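Local coordinates for protein HIRA (Homo sapiens, PDB 5YJE) that serves as a histone chaperone subunit that cooperates with ASF1A in replication-independent chromatin assembly and is required for the periodic repression of histone genes, at residues B[66-71]-B[76-81]; B[298-303]-B[310-315]. One frame throughout, in Å; residues are numbered along the deposited sequence.

Interaction 1: B[66-71]-B[76-81]; sequences NEVTVV and LSRLKC
Leu76 drives its CD1 methyl into an apolar notch formed by Thr69 and Val71. The threonine runs alongside it, pointing the same way, and Thr69 CG2 lies 3.9 Å from Leu76 CD1. Val71 crosses the leucine at about a right angle and straddles the same methyl, its CG1 and CG2 each 3.9 Å from Leu76 CD1. Thr69 and Leu76 form an antiparallel hydrogen-bonded pair, with Leu76 N 2.9 Å from Thr69 O; Val68 N donates to Leu76 O, also at 2.9 Å, gripping Leu76 through both N and O. At the corner by Glu67, Ser77 turns its hydroxyl beside its own backbone N (chi1 -55°), bringing Ser77 OG 3.0 Å from Glu67 N in a nearly straight bond (164°). Asn66 OD1 lies 3.2 Å from Ser77 OG, at best a weak hydrogen bond, since the carbonyl of Ser94 competes for the hydroxyl; Asn66 OD1 also accepts from Ile96 N. Were Ser77 an alanine, the amide of Glu67 would probably lose its acceptor and the corner its side-chain link to the neighbouring strand. Val68 CG2 lies 3.6 Å from Arg78 CG, across the stem that carries the guanidinium to a salt bridge with Glu89. At this turn end of hairpin 60-71/74-83, strands 68-71 and 76-81 run at 130°, well short of antiparallel; strand 86-92 continues the sheet, and Val264, Val268 and Thr272 of the second subunit pack on Thr69, Val71 and Leu76.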
loop_
_atom_site.group_PDB
_atom_site.type_symbol
_atom_site.label_atom_id
_atom_site.label_comp_id
_atom_site.label_asym_id
_atom_site.label_seq_id
_atom_site.Cartn_x
_atom_site.Cartn_y
_atom_site.Cartn_z
ATOM N N ASN B 66 37.235 0.287 6.966
ATOM C CA ASN B 66 36.387 0.951 7.936
ATOM C C ASN B 66 37.223 1.820 8.864
ATOM O O ASN B 66 38.322 1.434 9.272
ATOM C CB ASN B 66 35.563 -0.069 8.725
ATOM C CG ASN B 66 34.332 -0.569 7.935
ATOM O OD1 ASN B 66 33.618 0.207 7.316
ATOM N ND2 ASN B 66 34.102 -1.865 7.963
ATOM N N GLU B 67 36.696 3.003 9.177
ATOM C CA GLU B 67 37.333 3.946 10.090
ATOM C C GLU B 67 38.810 4.151 9.747
ATOM O O GLU B 67 39.705 3.896 10.549
ATOM C CB GLU B 67 37.138 3.494 11.535
ATOM C CG GLU B 67 35.704 3.674 11.992
ATOM C CD GLU B 67 35.454 3.133 13.381
ATOM O OE1 GLU B 67 34.669 3.765 14.126
ATOM O OE2 GLU B 67 36.047 2.078 13.726
ATOM N N VAL B 68 39.048 4.626 8.521
ATOM C CA VAL B 68 40.408 4.849 8.047
ATOM C C VAL B 68 40.917 6.275 8.268
ATOM O O VAL B 68 42.133 6.511 8.164
ATOM C CB VAL B 68 40.526 4.514 6.553
ATOM C CG1 VAL B 68 40.165 3.061 6.317
ATOM C CG2 VAL B 68 39.624 5.411 5.727
ATOM N N THR B 69 40.037 7.235 8.560
ATOM C CA THR B 69 40.492 8.584 8.868
ATOM C C THR B 69 39.394 9.322 9.615
ATOM O O THR B 69 38.238 8.885 9.668
ATOM C CB THR B 69 40.887 9.359 7.605
ATOM O OG1 THR B 69 41.624 10.516 7.991
ATOM C CG2 THR B 69 39.653 9.815 6.836
ATOM N N VAL B 70 39.772 10.465 10.174
ATOM C CA VAL B 70 38.846 11.349 10.871
ATOM C C VAL B 70 38.868 12.715 10.199
ATOM O O VAL B 70 39.938 13.226 9.845
ATOM C CB VAL B 70 39.203 11.477 12.366
ATOM C CG1 VAL B 70 38.032 12.073 13.138
ATOM C CG2 VAL B 70 39.591 10.148 12.920
ATOM N N VAL B 71 37.692 13.302 9.999
ATOM C CA VAL B 71 37.579 14.690 9.558
ATOM C C VAL B 71 36.528 15.358 10.425
ATOM O O VAL B 71 35.401 14.862 10.535
ATOM C CB VAL B 71 37.246 14.820 8.051
ATOM C CG1 VAL B 71 38.208 13.974 7.211
ATOM C CG2 VAL B 71 35.805 14.437 7.736
ATOM N N LEU B 76 35.475 8.208 9.282
ATOM C CA LEU B 76 35.028 7.848 7.945
ATOM C C LEU B 76 35.439 6.424 7.601
ATOM O O LEU B 76 36.517 5.962 7.985
ATOM C CB LEU B 76 35.617 8.794 6.889
ATOM C CG LEU B 76 35.375 10.313 7.001
ATOM C CD1 LEU B 76 36.114 11.022 5.863
ATOM C CD2 LEU B 76 33.900 10.696 6.990
ATOM N N SER B 77 34.578 5.755 6.853
ATOM C CA SER B 77 34.867 4.480 6.245
ATOM C C SER B 77 34.804 4.659 4.741
ATOM O O SER B 77 34.016 5.451 4.234
ATOM C CB SER B 77 33.874 3.397 6.717
ATOM O OG SER B 77 33.855 3.297 8.134
ATOM N N ARG B 78 35.637 3.912 4.028
ATOM C CA ARG B 78 35.732 4.004 2.583
ATOM C C ARG B 78 34.993 2.852 1.932
ATOM O O ARG B 78 35.068 1.704 2.391
ATOM C CB ARG B 78 37.189 3.991 2.106
ATOM C CG ARG B 78 38.002 5.162 2.555
ATOM C CD ARG B 78 39.441 5.044 2.048
ATOM N NE ARG B 78 39.522 5.234 0.602
ATOM C CZ ARG B 78 40.649 5.173 -0.096
ATOM N NH1 ARG B 78 41.805 4.914 0.517
ATOM N NH2 ARG B 78 40.619 5.353 -1.410
ATOM N N LEU B 79 34.322 3.175 0.832
ATOM C CA LEU B 79 33.723 2.209 -0.075
ATOM C C LEU B 79 34.327 2.442 -1.454
ATOM O O LEU B 79 34.276 3.562 -1.973
ATOM C CB LEU B 79 32.191 2.351 -0.109
ATOM C CG LEU B 79 31.424 1.693 -1.260
ATOM C CD1 LEU B 79 31.557 0.169 -1.175
ATOM C CD2 LEU B 79 29.935 2.139 -1.251
ATOM N N LYS B 80 34.916 1.395 -2.025
ATOM C CA LYS B 80 35.519 1.393 -3.350
ATOM C C LYS B 80 34.810 0.370 -4.229
ATOM O O LYS B 80 34.385 -0.695 -3.763
ATOM C CB LYS B 80 37.021 1.045 -3.293
ATOM C CG LYS B 80 37.896 1.999 -2.511
ATOM N N CYS B 81 34.698 0.693 -5.513
ATOM C CA CYS B 81 34.030 -0.170 -6.474
ATOM C C CYS B 81 34.865 -0.255 -7.744
ATOM O O CYS B 81 35.285 0.773 -8.283
ATOM C CB CYS B 81 32.626 0.343 -6.783
ATOM S SG CYS B 81 31.685 -0.695 -7.915
#

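Interaction 2: B[298-303]-B[310-315]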
loop_
_atom_site.group_PDB
_atom_site.type_symbol
_atom_site.label_atom_id
_atom_site.label_comp_id
_atom_site.label_asym_id
_atom_site.label_seq_id
_atom_site.Cartn_x
_atom_site.Cartn_y
_atom_site.Cartn_z
ATOM N N LEU B 298 0.067 -22.028 -22.513
ATOM C CA LEU B 298 -0.166 -22.666 -23.802
ATOM C C LEU B 298 -0.223 -24.191 -23.684
ATOM O O LEU B 298 -1.055 -24.843 -24.334
ATOM C CB LEU B 298 0.912 -22.264 -24.798
ATOM C CG LEU B 298 0.706 -20.757 -25.092
ATOM C CD1 LEU B 298 1.701 -20.147 -26.108
ATOM C CD2 LEU B 298 -0.779 -20.432 -25.413
ATOM N N VAL B 299 0.624 -24.784 -22.837
ATOM C CA VAL B 299 0.491 -26.210 -22.539
ATOM C C VAL B 299 -0.876 -26.490 -21.917
ATOM O O VAL B 299 -1.567 -27.444 -22.289
ATOM C CB VAL B 299 1.638 -26.654 -21.618
ATOM C CG1 VAL B 299 1.403 -28.069 -21.148
ATOM C CG2 VAL B 299 2.988 -26.494 -22.319
ATOM N N TYR B 300 -1.283 -25.656 -20.961
ATOM C CA TYR B 300 -2.536 -25.877 -20.251
ATOM C C TYR B 300 -3.725 -25.812 -21.195
ATOM O O TYR B 300 -4.659 -26.620 -21.094
ATOM C CB TYR B 300 -2.670 -24.845 -19.135
ATOM C CG TYR B 300 -3.980 -24.882 -18.388
ATOM C CD1 TYR B 300 -4.370 -26.011 -17.674
ATOM C CD2 TYR B 300 -4.817 -23.777 -18.374
ATOM C CE1 TYR B 300 -5.571 -26.041 -16.982
ATOM C CE2 TYR B 300 -6.017 -23.801 -17.688
ATOM C CZ TYR B 300 -6.392 -24.925 -17.004
ATOM O OH TYR B 300 -7.588 -24.910 -16.327
ATOM N N ALA B 301 -3.721 -24.841 -22.103
ATOM C CA ALA B 301 -4.811 -24.731 -23.058
ATOM C C ALA B 301 -4.832 -25.928 -23.995
ATOM O O ALA B 301 -5.904 -26.469 -24.295
ATOM C CB ALA B 301 -4.684 -23.433 -23.845
ATOM N N ARG B 302 -3.654 -26.359 -24.465
ATOM C CA ARG B 302 -3.590 -27.566 -25.281
ATOM C C ARG B 302 -4.207 -28.753 -24.547
ATOM O O ARG B 302 -4.954 -29.536 -25.136
ATOM C CB ARG B 302 -2.136 -27.853 -25.673
ATOM C CG ARG B 302 -1.911 -29.159 -26.440
ATOM C CD ARG B 302 -0.703 -29.080 -27.380
ATOM N NE ARG B 302 0.422 -28.335 -26.806
ATOM C CZ ARG B 302 0.728 -27.067 -27.106
ATOM N NH1 ARG B 302 -0.008 -26.390 -27.985
ATOM N NH2 ARG B 302 1.769 -26.475 -26.528
ATOM N N TYR B 303 -3.926 -28.882 -23.250
ATOM C CA TYR B 303 -4.501 -29.971 -22.476
ATOM C C TYR B 303 -6.013 -29.854 -22.395
ATOM O O TYR B 303 -6.726 -30.836 -22.613
ATOM C CB TYR B 303 -3.909 -30.013 -21.073
ATOM C CG TYR B 303 -4.312 -31.261 -20.330
ATOM C CD1 TYR B 303 -3.785 -32.498 -20.690
ATOM C CD2 TYR B 303 -5.223 -31.217 -19.275
ATOM C CE1 TYR B 303 -4.138 -33.648 -20.016
ATOM C CE2 TYR B 303 -5.592 -32.379 -18.593
ATOM C CZ TYR B 303 -5.046 -33.584 -18.973
ATOM O OH TYR B 303 -5.380 -34.740 -18.312
ATOM N N GLU B 310 -14.455 -28.177 -21.424
ATOM C CA GLU B 310 -15.231 -27.134 -22.091
ATOM C C GLU B 310 -15.289 -25.849 -21.269
ATOM O O GLU B 310 -14.922 -24.767 -21.748
ATOM C CB GLU B 310 -16.641 -27.678 -22.359
ATOM C CG GLU B 310 -17.061 -28.691 -21.278
ATOM C CD GLU B 310 -18.449 -29.284 -21.464
ATOM O OE1 GLU B 310 -18.836 -30.152 -20.633
ATOM O OE2 GLU B 310 -19.161 -28.888 -22.426
ATOM N N TYR B 311 -15.768 -25.952 -20.028
ATOM C CA TYR B 311 -16.058 -24.763 -19.240
ATOM C C TYR B 311 -14.781 -24.032 -18.838
ATOM O O TYR B 311 -14.746 -22.790 -18.821
ATOM C CB TYR B 311 -16.880 -25.160 -18.018
ATOM C CG TYR B 311 -18.186 -25.859 -18.374
ATOM C CD1 TYR B 311 -19.304 -25.130 -18.776
ATOM C CD2 TYR B 311 -18.301 -27.244 -18.300
ATOM C CE1 TYR B 311 -20.495 -25.755 -19.095
ATOM C CE2 TYR B 311 -19.494 -27.883 -18.618
ATOM C CZ TYR B 311 -20.587 -27.131 -19.017
ATOM O OH TYR B 311 -21.773 -27.762 -19.338
ATOM N N ARG B 312 -13.716 -24.789 -18.540
ATOM C CA ARG B 312 -12.438 -24.183 -18.188
ATOM C C ARG B 312 -11.853 -23.395 -19.354
ATOM O O ARG B 312 -11.368 -22.267 -19.168
ATOM C CB ARG B 312 -11.459 -25.262 -17.708
ATOM C CG ARG B 312 -11.632 -25.691 -16.251
ATOM C CD ARG B 312 -10.738 -26.876 -15.925
ATOM N NE ARG B 312 -10.831 -27.274 -14.525
ATOM C CZ ARG B 312 -11.759 -28.098 -14.045
ATOM N NH1 ARG B 312 -11.775 -28.413 -12.757
ATOM N NH2 ARG B 312 -12.674 -28.612 -14.851
ATOM N N LEU B 313 -11.883 -23.960 -20.561
ATOM C CA LEU B 313 -11.288 -23.230 -21.670
ATOM C C LEU B 313 -12.194 -22.090 -22.124
ATOM O O LEU B 313 -11.693 -21.042 -22.555
ATOM C CB LEU B 313 -10.962 -24.173 -22.834
ATOM C CG LEU B 313 -10.353 -23.411 -24.035
ATOM C CD1 LEU B 313 -8.852 -23.288 -23.853
ATOM C CD2 LEU B 313 -10.655 -24.020 -25.380
ATOM N N ARG B 314 -13.519 -22.249 -21.989
ATOM C CA ARG B 314 -14.416 -21.111 -22.191
ATOM C C ARG B 314 -14.011 -19.945 -21.293
ATOM O O ARG B 314 -13.739 -18.840 -21.770
ATOM C CB ARG B 314 -15.869 -21.515 -21.924
ATOM N N GLU B 315 -13.942 -20.193 -19.983
ATOM C CA GLU B 315 -13.512 -19.178 -19.023
ATOM C C GLU B 315 -12.202 -18.518 -19.435
ATOM O O GLU B 315 -12.077 -17.284 -19.408
ATOM C CB GLU B 315 -13.374 -19.830 -17.654
ATOM C CG GLU B 315 -13.561 -18.907 -16.490
ATOM C CD GLU B 315 -13.468 -19.658 -15.191
ATOM O OE1 GLU B 315 -12.388 -20.223 -14.935
ATOM O OE2 GLU B 315 -14.472 -19.712 -14.450
#
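Tyr300 reaches across from helix 290-307 and sets its hydroxyl against the aliphatic stem of Arg312, with Tyr300 OH 3.7 Å from Arg312 CD. CB and CG of Arg312 are only slightly farther, each about 4.1 Å from Tyr300 OH. The tyrosine ring is swung opposite its backbone N (chi1 175°), and this carries the phenol from the flank of its own helix over to the next one. The two side chains cross at about a right angle. The ring and guanidinium planes are likewise steeply inclined, at 82°, and the hydroxyl sits at the edge of the guanidinium, near its plane. One helical face over, the fit is looser: Ala301 CB and Leu313 CD1 approach no closer than 4.2 Å. Leu348 and Ile352 of helix 341-353 also pack here, the first on Ala301 and the second on Leu313. In all, 118 Å² is buried between the two segments, from four residues. Glu310 and Tyr311 lie on the exposed side, away from the contact, while the third subunit reaches Tyr300 and Arg312 as well as Glu315, which makes a salt bridge with Arg123 of that subunit. The direct contact is therefore a van der Waals one, although two polar side chains form its tighter half. The Tyr300 hydroxyl hydrogen-bonds to Glu278 of helix 266-286. Arg312 has only weak partners, a long ion pair from NE to Glu278 and a hydrogen bond from NH1 to Glu89 O of the third subunit; the carboxylate probably offsets some of the buried positive charge and helps to hold the phenol in place.

Overall arrangement
Interaction 1 comes first along this chain, the C-terminal part of the longer HIRA protein, in its first four-stranded antiparallel sheet; interaction 2 follows in the helical C-terminal region. They share no secondary-structure element and lie on opposite sides of the chain's centre, their centres 60 Å apart and their nearest atoms about 40 Å apart, with three further antiparallel sheets between them in sequence. What relates them is the assembly of three copies. Residues of interaction 1 pack on helix 266-286 of the second subunit and on Val264 just before it, whereas those of interaction 2 meet Arg123 and Glu89 of the third. The chain's two ends thus face different neighbours, consistent with HIRA functioning as a trimer.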